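Alkane monooxygenase (Geobacillus thermodenitrificans, PDB 3B9O) is a flavin-binding monooxygenase of the luciferase-like family, built on a TIM-barrel fold and holding flavin mononucleotide in its pocket. Local coordinates at residues Q44-K48 / G49-A53; Y94-K97 / H98-F101; V387-E391 / L392-E396. All blocks are in the same frame, centred on the assembly; numbering follows the deposited sequence.

Contact 1. Residues Q44-K48 / G49-A53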
loop_
_atom_site.group_PDB
_atom_site.type_symbol
_atom_site.label_atom_id
_atom_site.label_comp_id
_atom_site.label_asym_id
_atom_site.label_seq_id
_atom_site.Cartn_x
_atom_site.Cartn_y
_atom_site.Cartn_z
ATOM N N GLN A 44 15.981 -1.343 8.492
ATOM C CA GLN A 44 17.212 -0.605 8.722
ATOM C C GLN A 44 17.820 -0.081 7.410
ATOM O O GLN A 44 18.266 1.073 7.345
ATOM C CB GLN A 44 18.235 -1.459 9.494
ATOM C CG GLN A 44 17.902 -1.619 10.999
ATOM C CD GLN A 44 18.788 -2.682 11.651
ATOM O OE1 GLN A 44 18.883 -3.846 11.200
ATOM N NE2 GLN A 44 19.469 -2.279 12.691
ATOM N N LEU A 45 17.872 -0.956 6.405
ATOM C CA LEU A 45 18.309 -0.569 5.035
ATOM C C LEU A 45 17.468 0.625 4.517
ATOM O O LEU A 45 18.017 1.633 4.029
ATOM C CB LEU A 45 18.233 -1.768 4.068
ATOM C CG LEU A 45 18.398 -1.391 2.585
ATOM C CD1 LEU A 45 19.823 -0.907 2.314
ATOM C CD2 LEU A 45 18.061 -2.600 1.718
ATOM N N LEU A 46 16.139 0.533 4.622
ATOM C CA LEU A 46 15.260 1.551 4.027
ATOM C C LEU A 46 15.445 2.900 4.724
ATOM O O LEU A 46 15.372 3.951 4.088
ATOM C CB LEU A 46 13.775 1.105 4.079
ATOM C CG LEU A 46 13.526 -0.165 3.241
ATOM C CD1 LEU A 46 12.059 -0.547 3.293
ATOM C CD2 LEU A 46 13.987 -0.003 1.781
ATOM N N GLU A 47 15.627 2.860 6.043
ATOM C CA GLU A 47 15.861 4.086 6.801
ATOM C C GLU A 47 17.209 4.697 6.436
ATOM O O GLU A 47 17.293 5.903 6.280
ATOM C CB GLU A 47 15.746 3.831 8.304
ATOM C CG GLU A 47 15.964 5.083 9.123
ATOM C CD GLU A 47 15.185 5.071 10.412
ATOM O OE1 GLU A 47 15.784 4.840 11.487
ATOM O OE2 GLU A 47 13.981 5.268 10.345
ATOM N N LYS A 48 18.252 3.867 6.277
ATOM C CA LYS A 48 19.522 4.324 5.716
ATOM C C LYS A 48 19.316 5.050 4.349
ATOM O O LYS A 48 19.900 6.118 4.123
ATOM C CB LYS A 48 20.564 3.175 5.644
ATOM C CG LYS A 48 21.709 3.423 4.669
ATOM C CD LYS A 48 22.621 2.150 4.479
ATOM C CE LYS A 48 23.019 1.940 2.981
ATOM N NZ LYS A 48 24.236 1.010 2.789
ATOM N N GLY A 49 18.496 4.487 3.459
ATOM C CA GLY A 49 18.153 5.148 2.197
ATOM C C GLY A 49 17.135 6.277 2.242
ATOM O O GLY A 49 16.689 6.742 1.186
ATOM N N LYS A 50 16.728 6.686 3.451
ATOM C CA LYS A 50 15.732 7.770 3.707
ATOM C C LYS A 50 14.338 7.541 3.109
ATOM O O LYS A 50 13.606 8.508 2.877
ATOM C CB LYS A 50 16.254 9.187 3.313
ATOM C CG LYS A 50 17.712 9.415 3.665
ATOM C CD LYS A 50 17.921 9.526 5.157
ATOM C CE LYS A 50 19.422 9.619 5.454
ATOM N NZ LYS A 50 19.622 9.728 6.916
ATOM N N PHE A 51 13.967 6.284 2.869
ATOM C CA PHE A 51 12.636 5.997 2.345
ATOM C C PHE A 51 11.541 6.575 3.259
ATOM O O PHE A 51 11.680 6.507 4.454
ATOM C CB PHE A 51 12.439 4.469 2.241
ATOM C CG PHE A 51 12.904 3.869 0.925
ATOM C CD1 PHE A 51 14.235 3.984 0.513
ATOM C CD2 PHE A 51 12.018 3.167 0.115
ATOM C CE1 PHE A 51 14.665 3.418 -0.696
ATOM C CE2 PHE A 51 12.441 2.571 -1.068
ATOM C CZ PHE A 51 13.774 2.692 -1.467
ATOM N N ASP A 52 10.451 7.104 2.704
ATOM C CA ASP A 52 9.272 7.438 3.523
ATOM C C ASP A 52 8.741 6.233 4.316
ATOM O O ASP A 52 8.489 6.322 5.531
ATOM C CB ASP A 52 8.088 7.894 2.675
ATOM C CG ASP A 52 8.245 9.299 2.101
ATOM O OD1 ASP A 52 9.336 9.623 1.603
ATOM O OD2 ASP A 52 7.244 10.038 2.050
ATOM N N ALA A 53 8.512 5.133 3.609
ATOM C CA ALA A 53 7.786 4.014 4.232
ATOM C C ALA A 53 8.074 2.670 3.581
ATOM O O ALA A 53 8.584 2.588 2.429
ATOM C CB ALA A 53 6.258 4.308 4.245
HETATM O O HOH W 1 18.938 7.346 8.086
#

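Contact 2. Residues Y94-K97 / H98-F101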
loop_
_atom_site.group_PDB
_atom_site.type_symbol
_atom_site.label_atom_id
_atom_site.label_comp_id
_atom_site.label_asym_id
_atom_site.label_seq_id
_atom_site.Cartn_x
_atom_site.Cartn_y
_atom_site.Cartn_z
ATOM N N TYR A 94 10.892 -0.928 16.005
ATOM C CA TYR A 94 11.892 -0.909 17.110
ATOM C C TYR A 94 13.265 -0.480 16.597
ATOM O O TYR A 94 13.930 0.308 17.264
ATOM C CB TYR A 94 11.998 -2.258 17.871
ATOM C CG TYR A 94 13.120 -2.318 18.919
ATOM C CD1 TYR A 94 13.044 -1.573 20.109
ATOM C CD2 TYR A 94 14.249 -3.103 18.713
ATOM C CE1 TYR A 94 14.089 -1.618 21.073
ATOM C CE2 TYR A 94 15.276 -3.187 19.652
ATOM C CZ TYR A 94 15.203 -2.437 20.833
ATOM O OH TYR A 94 16.233 -2.506 21.768
ATOM N N VAL A 95 13.648 -0.941 15.401
ATOM C CA VAL A 95 15.016 -0.679 14.848
ATOM C C VAL A 95 15.094 0.570 13.988
ATOM O O VAL A 95 16.117 0.827 13.375
ATOM C CB VAL A 95 15.565 -1.897 14.045
ATOM C CG1 VAL A 95 15.615 -3.138 14.943
ATOM C CG2 VAL A 95 14.682 -2.189 12.780
ATOM N N THR A 96 14.003 1.345 13.921
ATOM C CA THR A 96 13.990 2.575 13.118
ATOM C C THR A 96 13.413 3.791 13.867
ATOM O O THR A 96 12.636 3.637 14.810
ATOM C CB THR A 96 13.194 2.368 11.772
ATOM O OG1 THR A 96 11.856 1.958 12.091
ATOM C CG2 THR A 96 13.840 1.302 10.880
ATOM N N LYS A 97 13.830 5.001 13.449
ATOM C CA LYS A 97 13.397 6.238 14.066
ATOM C C LYS A 97 12.290 6.970 13.305
ATOM O O LYS A 97 11.444 7.600 13.919
ATOM C CB LYS A 97 14.606 7.172 14.239
ATOM C CG LYS A 97 14.292 8.437 14.977
ATOM C CD LYS A 97 15.544 9.306 15.110
ATOM C CE LYS A 97 15.231 10.650 15.770
ATOM N NZ LYS A 97 16.502 11.461 15.825
ATOM N N HIS A 98 12.344 6.919 11.971
ATOM C CA HIS A 98 11.502 7.730 11.090
ATOM C C HIS A 98 10.726 6.946 10.057
ATOM O O HIS A 98 9.660 7.388 9.648
ATOM C CB HIS A 98 12.389 8.681 10.296
ATOM C CG HIS A 98 13.088 9.683 11.138
ATOM N ND1 HIS A 98 12.408 10.684 11.795
ATOM C CD2 HIS A 98 14.407 9.860 11.417
ATOM C CE1 HIS A 98 13.274 11.422 12.471
ATOM N NE2 HIS A 98 14.492 10.961 12.239
ATOM N N LEU A 99 11.280 5.818 9.604
ATOM C CA LEU A 99 10.606 4.982 8.621
ATOM C C LEU A 99 9.156 4.681 9.058
ATOM O O LEU A 99 8.912 4.276 10.214
ATOM C CB LEU A 99 11.389 3.693 8.373
ATOM C CG LEU A 99 10.855 2.764 7.243
ATOM C CD1 LEU A 99 11.138 3.329 5.789
ATOM C CD2 LEU A 99 11.445 1.366 7.377
ATOM N N ALA A 100 8.203 4.922 8.157
ATOM C CA ALA A 100 6.782 4.645 8.420
ATOM C C ALA A 100 6.361 3.286 7.788
ATOM O O ALA A 100 7.115 2.685 7.024
ATOM C CB ALA A 100 5.893 5.778 7.883
ATOM N N PHE A 101 5.142 2.832 8.078
ATOM C CA PHE A 101 4.719 1.473 7.667
ATOM C C PHE A 101 3.284 1.577 7.195
ATOM O O PHE A 101 2.420 2.021 7.962
ATOM C CB PHE A 101 4.837 0.490 8.845
ATOM C CG PHE A 101 6.238 0.382 9.370
ATOM C CD1 PHE A 101 6.659 1.198 10.430
ATOM C CD2 PHE A 101 7.165 -0.424 8.744
ATOM C CE1 PHE A 101 7.979 1.146 10.868
ATOM C CE2 PHE A 101 8.483 -0.482 9.198
ATOM C CZ PHE A 101 8.876 0.310 10.231
#

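Contact 3. Residues V387-E391 / L392-E396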
loop_
_atom_site.group_PDB
_atom_site.type_symbol
_atom_site.label_atom_id
_atom_site.label_comp_id
_atom_site.label_asym_id
_atom_site.label_seq_id
_atom_site.Cartn_x
_atom_site.Cartn_y
_atom_site.Cartn_z
ATOM N N VAL A 387 18.808 -2.068 -2.609
ATOM C CA VAL A 387 20.226 -1.726 -2.420
ATOM C C VAL A 387 20.786 -0.875 -3.588
ATOM O O VAL A 387 21.402 0.167 -3.374
ATOM C CB VAL A 387 21.102 -3.026 -2.231
ATOM C CG1 VAL A 387 22.626 -2.684 -2.324
ATOM C CG2 VAL A 387 20.762 -3.714 -0.883
ATOM N N ASP A 388 20.563 -1.327 -4.819
ATOM C CA ASP A 388 20.994 -0.547 -5.993
ATOM C C ASP A 388 20.326 0.828 -6.044
ATOM O O ASP A 388 20.969 1.819 -6.387
ATOM C CB ASP A 388 20.624 -1.276 -7.273
ATOM C CG ASP A 388 21.463 -2.508 -7.517
ATOM O OD1 ASP A 388 22.436 -2.726 -6.756
ATOM O OD2 ASP A 388 21.093 -3.297 -8.430
ATOM N N PHE A 389 19.032 0.881 -5.712
ATOM C CA PHE A 389 18.318 2.154 -5.695
ATOM C C PHE A 389 18.968 3.120 -4.679
ATOM O O PHE A 389 19.228 4.284 -4.985
ATOM C CB PHE A 389 16.827 1.974 -5.346
ATOM C CG PHE A 389 16.022 3.252 -5.479
ATOM C CD1 PHE A 389 15.826 4.083 -4.364
ATOM C CD2 PHE A 389 15.505 3.654 -6.730
ATOM C CE1 PHE A 389 15.083 5.289 -4.477
ATOM C CE2 PHE A 389 14.755 4.855 -6.861
ATOM C CZ PHE A 389 14.562 5.675 -5.733
ATOM N N ILE A 390 19.197 2.624 -3.472
ATOM C CA ILE A 390 19.837 3.393 -2.424
ATOM C C ILE A 390 21.280 3.799 -2.762
ATOM O O ILE A 390 21.659 4.948 -2.532
ATOM C CB ILE A 390 19.734 2.679 -1.046
ATOM C CG1 ILE A 390 18.253 2.649 -0.623
ATOM C CG2 ILE A 390 20.590 3.426 0.024
ATOM C CD1 ILE A 390 17.875 1.730 0.562
ATOM N N GLU A 391 22.082 2.877 -3.283
ATOM C CA GLU A 391 23.478 3.230 -3.572
ATOM C C GLU A 391 23.639 4.180 -4.760
ATOM O O GLU A 391 24.519 5.003 -4.733
ATOM C CB GLU A 391 24.338 1.985 -3.779
ATOM C CG GLU A 391 24.383 1.068 -2.547
ATOM C CD GLU A 391 25.227 -0.185 -2.754
ATOM O OE1 GLU A 391 25.534 -0.830 -1.734
ATOM O OE2 GLU A 391 25.582 -0.535 -3.907
ATOM N N LEU A 392 22.821 4.007 -5.799
ATOM C CA LEU A 392 22.988 4.728 -7.091
ATOM C C LEU A 392 21.938 5.826 -7.387
ATOM O O LEU A 392 22.287 6.939 -7.777
ATOM C CB LEU A 392 23.049 3.724 -8.255
ATOM C CG LEU A 392 24.149 2.652 -8.218
ATOM C CD1 LEU A 392 24.035 1.684 -9.397
ATOM C CD2 LEU A 392 25.525 3.317 -8.179
ATOM N N VAL A 393 20.662 5.550 -7.168
ATOM C CA VAL A 393 19.652 6.545 -7.535
ATOM C C VAL A 393 19.475 7.622 -6.459
ATOM O O VAL A 393 19.260 8.804 -6.778
ATOM C CB VAL A 393 18.295 5.922 -7.879
ATOM C CG1 VAL A 393 17.274 7.048 -8.342
ATOM C CG2 VAL A 393 18.484 4.860 -8.962
ATOM N N VAL A 394 19.483 7.204 -5.193
ATOM C CA VAL A 394 19.209 8.135 -4.088
ATOM C C VAL A 394 20.179 9.374 -4.099
ATOM O O VAL A 394 19.711 10.506 -3.998
ATOM C CB VAL A 394 19.145 7.411 -2.703
ATOM C CG1 VAL A 394 19.410 8.394 -1.534
ATOM C CG2 VAL A 394 17.756 6.660 -2.553
ATOM N N PRO A 395 21.507 9.159 -4.220
ATOM C CA PRO A 395 22.417 10.339 -4.232
ATOM C C PRO A 395 22.166 11.275 -5.441
ATOM O O PRO A 395 22.256 12.509 -5.317
ATOM C CB PRO A 395 23.838 9.714 -4.299
ATOM C CG PRO A 395 23.650 8.328 -3.825
ATOM C CD PRO A 395 22.258 7.891 -4.263
ATOM N N GLU A 396 21.804 10.679 -6.576
ATOM C CA GLU A 396 21.449 11.435 -7.782
ATOM C C GLU A 396 20.190 12.297 -7.557
ATOM O O GLU A 396 20.163 13.478 -7.888
ATOM C CB GLU A 396 21.228 10.466 -8.943
ATOM C CG GLU A 396 20.736 11.143 -10.259
ATOM C CD GLU A 396 21.831 11.944 -10.965
ATOM O OE1 GLU A 396 23.044 11.725 -10.674
ATOM O OE2 GLU A 396 21.453 12.782 -11.815
#

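Contact 1. Residues Q44-K48 / G49-A53
Leu46 and Phe51 meet on the packed side of this helix end. Methyl CD2 of Leu46 stands over the centre of the Phe51 ring, 3.9 Å from its centroid and 4° off the normal, a CH-pi contact. Phe51 has its CG anti to the carbonyl carbon (chi1 -88°), which lays the ring beneath that methyl. Both residues are buried, Leu46 touching Ala9 and Phe51 touching Ile7 of strand 6-12, as suits apolar side chains. The backbone turn is a Schellman motif that ends helix 36-48: Phe51 N bonds Leu46 O at 3.0 Å, and Lys50 N reaches Glu47 O at 3.0 Å from above the carbonyl plane. Lys50, the C-prime residue, takes positive phi. Gly49 before it, buried and without a side chain, is the first residue to leave helical phi/psi, yet its N still bonds Leu45 O at 2.9 Å. On the looser side the chains are long and polar, and Lys48 is exposed. Lys50 folds back at chi2 (-70°), bringing its CD within 3.8 Å of Glu47 O; a water accepts from Lys50 NZ and donates to Glu47 O at 2.8 Å, while Asp406 pairs with the same ammonium.

Contact 2. Residues Y94-K97 / H98-F101
Thr96 is the first residue of 94-97 to touch what follows. Its CB lies 4.1 Å from Leu99 CB, and its hydroxyl OG1 reaches the edge of the Phe101 ring, near the ring plane, 3.9 Å from CZ. With chi1 at 58°, OG1 stands between the backbone N and the carbonyl carbon; there it hydrogen-bonds Met92 O in the preceding helix and the guanidinium of Arg129. A small side chain carrying one hydroxyl suits this buried place, since OG1 meets polar partners while CB packs on Leu99. The turn leads from helix 89-94 into strand 100-106, an alpha-to-beta connection of the TIM barrel, where Ala100 joins its backbone to the neighbouring strand 53-57. Lys97 comes next, its chain extended and lying alongside the imidazole of His98, both side chains pointing the same way. Methylene CG sits over one face of that ring, toward the rim, 3.9 Å from the centroid and 17° off the normal, a CH-pi contact; farther out, CD and CE run on past the rim at NE2, CD passing 3.5 Å from His98 NE2. The aliphatic length of a lysine serves here at an exposed position, with Lys97 NZ 4.1 Å from His98 NE2 and not in contact. Tyr407 stacks on the His98 ring.

Contact 3. Residues V387-E391 / L392-E396
Phe389 and Val393 pack one turn apart on helix 384-399, which follows the barrel strand 374-378 and carries a wider pi-type turn at 389-391. The ring of Phe389 is swung toward the later turn because its CG lies anti to the backbone N (chi1 -173°). Val393 CB then stands over one face, toward the rim, 4.0 Å from the centroid and 23° off the normal, a CH-pi contact. Branching at the beta carbon suits Val393: with CG1 also anti to its own backbone N, that methyl comes within 3.7 Å of Phe389 CE2, while CG2 lies near CD2. Val394 approaches the ring through CG2, 3.6 Å from CE1, its side chain crossing that of Phe389 at about a right angle. Buried and apolar, the phenylalanine also meets Met363 of helix 356-370. The pi-type turn appears in the bonding of Phe389 O, which accepts Val394 N at 2.9 Å, nearly along the C=O axis, and Val393 N in a weaker bond bent to 130°. Pro395 has no N-H to give, so the helix kinks where its nitrogen makes no bond to the turn before. A residue without an N-H suits this exposed place, where no backbone bond to the preceding turn is made. Pro395 CD instead rests 3.5 Å from Ile390 O.

Overall arrangement
Contact 1 lies between the other two and touches both. Its centre is about 8 Å from that of contact 2, and the carboxylate of Glu47 bridges them: OE1 lies 2.8 Å from Lys97 N, and OE2 2.8 Å from His98 N. Toward contact 3, with centres about 11 Å apart, the link is apolar, Phe51 CE1 lying 3.7 Å from Ile390 CG1. Contacts 2 and 3 do not meet; their nearest atoms are about 9 Å apart. Contacts 1 and 2 lead into neighbouring parallel strands, 53-57 and 100-106; contact 3 lies within helix 384-399. In sequence, 44-53 precedes the span 57-245 that holds the flavin mononucleotide pocket residues, 94-101 falls within it and 387-396 follows it.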